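Local coordinates for protein FAD dependent oxidoreductase (Chelativorans sp. BNC1, PDB 6PXS) that is an FAD-dependent iminodiacetate oxidase of the DadA family, probably oxidising its substrate with the help of the bound flavin, at residues 98-103 / 140-145. Sequence-based numbering, arbitrary orientation.
Sequences ARLDTI and EAIHIP
Helix-on-sheet packing, remote from the FAD site, joins helix 97-111 to strand 141-144, which runs between strands 90-93 and 121-123 in a four-stranded mixed sheet. Leu100 meets Ile142 and Glu140 with its two methyl branches. The axes of the short segments 98-103 and 141-144 approach to 9.5 Å at 22°, so helix and strand run nearly parallel.

Leu100 CG stands anti to the backbone N (chi1 -169°), and the fork beyond it divides between Ile142 on the strand and Glu140 just before the strand. Leu100 CD1 lies 3.8 Å from Ile142 CD1, the two side chains passing each other in opposite directions; Leu100 CD2 reaches Glu140 CB at 3.8 Å. Ile142 CG1 sits beside its own backbone N (chi1 -59°), and with CD1 anti beyond it the chain ends 3.7 Å from Leu100 O at Ile142 CD1. One turn on, Ile103 adds a looser contact, its CG2 4.4 Å from Ile142 CD1. An alanine in place of Leu100 would probably leave Glu140 CB without its methyl neighbour and Ile142 CD1 with just the looser contact to Ile103, opening a gap between helix and sheet.

At the polar margin, Asp101 OD1 and Glu140 OE1 lie 6.0 Å apart; Arg122 forms a salt bridge with Asp101 and a long, weak ion pair with Glu140, and probably offsets their like charges. Ile142 also pairs through its backbone with Val92, tying it into the sheet. With 190 Å² buried in total and no hydrogen bond between the segments, their direct association rests mainly on van der Waals packing of aliphatic groups.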
ATOM      1  N   ALA A  98     -42.570  13.795   2.304  1.00 85.32           N
ATOM      2  CA  ALA A  98     -43.531  12.764   2.689  1.00 83.85           C
ATOM      3  C   ALA A  98     -42.858  11.667   3.506  1.00 81.22           C
ATOM      4  O   ALA A  98     -43.305  11.336   4.610  1.00 78.91           O
ATOM      5  CB  ALA A  98     -44.195  12.179   1.442  1.00 84.26           C
ATOM      6  N   ARG A  99     -41.777  11.087   2.974  1.00 79.47           N
ATOM      7  CA  ARG A  99     -41.084  10.029   3.701  1.00 76.06           C
ATOM      8  C   ARG A  99     -40.342  10.573   4.913  1.00 70.90           C
ATOM      9  O   ARG A  99     -40.166   9.854   5.903  1.00 67.26           O
ATOM     10  CB  ARG A  99     -40.111   9.299   2.775  1.00 76.70           C
ATOM     11  CG  ARG A  99     -39.350   8.177   3.464  1.00 80.83           C
ATOM     12  CD  ARG A  99     -38.527   7.357   2.486  1.00 83.80           C
ATOM     13  NE  ARG A  99     -37.759   6.321   3.172  1.00 86.07           N
ATOM     14  CZ  ARG A  99     -37.066   5.368   2.558  1.00 89.44           C
ATOM     15  NH1 ARG A  99     -37.040   5.306   1.233  1.00 90.62           N
ATOM     16  NH2 ARG A  99     -36.400   4.471   3.273  1.00 90.14           N
ATOM     17  N   LEU A 100     -39.895  11.830   4.857  1.00 71.99           N
ATOM     18  CA  LEU A 100     -39.245  12.424   6.019  1.00 71.54           C
ATOM     19  C   LEU A 100     -40.217  12.567   7.183  1.00 71.62           C
ATOM     20  O   LEU A 100     -39.808  12.478   8.346  1.00 70.53           O
ATOM     21  CB  LEU A 100     -38.649  13.784   5.648  1.00 68.02           C
ATOM     22  CG  LEU A 100     -37.713  14.427   6.675  1.00 63.39           C
ATOM     23  CD1 LEU A 100     -36.530  13.520   6.990  1.00 59.49           C
ATOM     24  CD2 LEU A 100     -37.224  15.775   6.173  1.00 64.29           C
ATOM     25  N   ASP A 101     -41.502  12.781   6.892  1.00 75.74           N
ATOM     26  CA  ASP A 101     -42.502  12.813   7.953  1.00 78.87           C
ATOM     27  C   ASP A 101     -42.734  11.421   8.527  1.00 78.36           C
ATOM     28  O   ASP A 101     -42.917  11.266   9.741  1.00 76.96           O
ATOM     29  CB  ASP A 101     -43.811  13.396   7.420  1.00 85.22           C
ATOM     30  CG  ASP A 101     -43.641  14.791   6.854  1.00 88.74           C
ATOM     31  OD1 ASP A 101     -42.713  15.503   7.292  1.00 89.91           O
ATOM     32  OD2 ASP A 101     -44.433  15.177   5.969  1.00 90.93           O
ATOM     33  N   THR A 102     -42.734  10.398   7.670  1.00 78.69           N
ATOM     34  CA  THR A 102     -42.869   9.028   8.156  1.00 80.19           C
ATOM     35  C   THR A 102     -41.689   8.644   9.040  1.00 79.20           C
ATOM     36  O   THR A 102     -41.869   8.021  10.093  1.00 77.04           O
ATOM     37  CB  THR A 102     -42.988   8.063   6.976  1.00 79.92           C
ATOM     38  OG1 THR A 102     -44.188   8.343   6.246  1.00 82.53           O
ATOM     39  CG2 THR A 102     -43.013   6.617   7.457  1.00 79.85           C
ATOM     40  N   ILE A 103     -40.474   9.011   8.630  1.00 79.90           N
ATOM     41  CA  ILE A 103     -39.296   8.698   9.434  1.00 79.60           C
ATOM     42  C   ILE A 103     -39.358   9.424  10.770  1.00 79.44           C
ATOM     43  O   ILE A 103     -39.055   8.848  11.822  1.00 78.49           O
ATOM     44  CB  ILE A 103     -38.014   9.046   8.656  1.00 81.35           C
ATOM     45  CG1 ILE A 103     -37.879   8.140   7.430  1.00 82.11           C
ATOM     46  CG2 ILE A 103     -36.797   8.913   9.561  1.00 79.69           C
ATOM     47  CD1 ILE A 103     -36.886   8.637   6.401  1.00 82.89           C
ATOM     48  N   GLU A 140     -33.758  19.392   4.196  1.00 63.86           N
ATOM     49  CA  GLU A 140     -34.345  19.261   5.519  1.00 63.65           C
ATOM     50  C   GLU A 140     -33.806  17.998   6.184  1.00 60.90           C
ATOM     51  O   GLU A 140     -33.364  17.057   5.518  1.00 59.38           O
ATOM     52  CB  GLU A 140     -35.871  19.198   5.439  1.00 65.04           C
ATOM     53  CG  GLU A 140     -36.514  20.332   4.659  1.00 68.91           C
ATOM     54  CD  GLU A 140     -38.020  20.171   4.536  1.00 72.41           C
ATOM     55  OE1 GLU A 140     -38.604  19.410   5.335  1.00 74.36           O
ATOM     56  OE2 GLU A 140     -38.617  20.800   3.637  1.00 72.97           O
ATOM     57  N   ALA A 141     -33.845  17.980   7.513  1.00 57.93           N
ATOM     58  CA  ALA A 141     -33.271  16.863   8.248  1.00 57.71           C
ATOM     59  C   ALA A 141     -33.905  16.778   9.628  1.00 56.06           C
ATOM     60  O   ALA A 141     -34.617  17.683  10.070  1.00 61.13           O
ATOM     61  CB  ALA A 141     -31.749  17.001   8.363  1.00 60.02           C
ATOM     62  N   ILE A 142     -33.630  15.664  10.300  1.00 51.95           N
ATOM     63  CA  ILE A 142     -34.052  15.424  11.673  1.00 55.04           C
ATOM     64  C   ILE A 142     -32.794  15.259  12.512  1.00 56.70           C
ATOM     65  O   ILE A 142     -31.943  14.417  12.201  1.00 58.98           O
ATOM     66  CB  ILE A 142     -34.954  14.182  11.783  1.00 56.55           C
ATOM     67  CG1 ILE A 142     -36.199  14.356  10.910  1.00 57.87           C
ATOM     68  CG2 ILE A 142     -35.344  13.935  13.237  1.00 57.44           C
ATOM     69  CD1 ILE A 142     -37.015  13.094  10.751  1.00 61.45           C
ATOM     70  N   HIS A 143     -32.677  16.057  13.567  1.00 54.64           N
ATOM     71  CA  HIS A 143     -31.475  16.096  14.388  1.00 53.05           C
ATOM     72  C   HIS A 143     -31.660  15.196  15.604  1.00 50.13           C
ATOM     73  O   HIS A 143     -32.601  15.385  16.384  1.00 50.14           O
ATOM     74  CB  HIS A 143     -31.167  17.529  14.819  1.00 55.89           C
ATOM     75  CG  HIS A 143     -29.853  17.680  15.517  1.00 56.25           C
ATOM     76  ND1 HIS A 143     -29.743  17.788  16.886  1.00 55.74           N
ATOM     77  CD2 HIS A 143     -28.590  17.743  15.032  1.00 54.90           C
ATOM     78  CE1 HIS A 143     -28.470  17.910  17.215  1.00 57.59           C
ATOM     79  NE2 HIS A 143     -27.750  17.885  16.109  1.00 56.70           N
ATOM     80  N   ILE A 144     -30.767  14.224  15.759  1.00 48.22           N
ATOM     81  CA  ILE A 144     -30.766  13.324  16.911  1.00 48.19           C
ATOM     82  C   ILE A 144     -29.469  13.547  17.680  1.00 49.04           C
ATOM     83  O   ILE A 144     -28.448  12.924  17.354  1.00 52.39           O
ATOM     84  CB  ILE A 144     -30.900  11.853  16.483  1.00 45.59           C
ATOM     85  CG1 ILE A 144     -32.145  11.656  15.615  1.00 47.59           C
ATOM     86  CG2 ILE A 144     -30.967  10.950  17.708  1.00 45.62           C
ATOM     87  CD1 ILE A 144     -32.305  10.242  15.089  1.00 44.93           C
ATOM     88  N   PRO A 145     -29.453  14.411  18.699  1.00 48.15           N
ATOM     89  CA  PRO A 145     -28.184  14.703  19.387  1.00 48.72           C
ATOM     90  C   PRO A 145     -27.495  13.474  19.955  1.00 43.87           C
ATOM     91  O   PRO A 145     -26.282  13.521  20.194  1.00 41.43           O
ATOM     92  CB  PRO A 145     -28.601  15.674  20.501  1.00 51.30           C
ATOM     93  CG  PRO A 145     -29.902  16.252  20.049  1.00 53.08           C
ATOM     94  CD  PRO A 145     -30.579  15.176  19.261  1.00 50.56           C
TER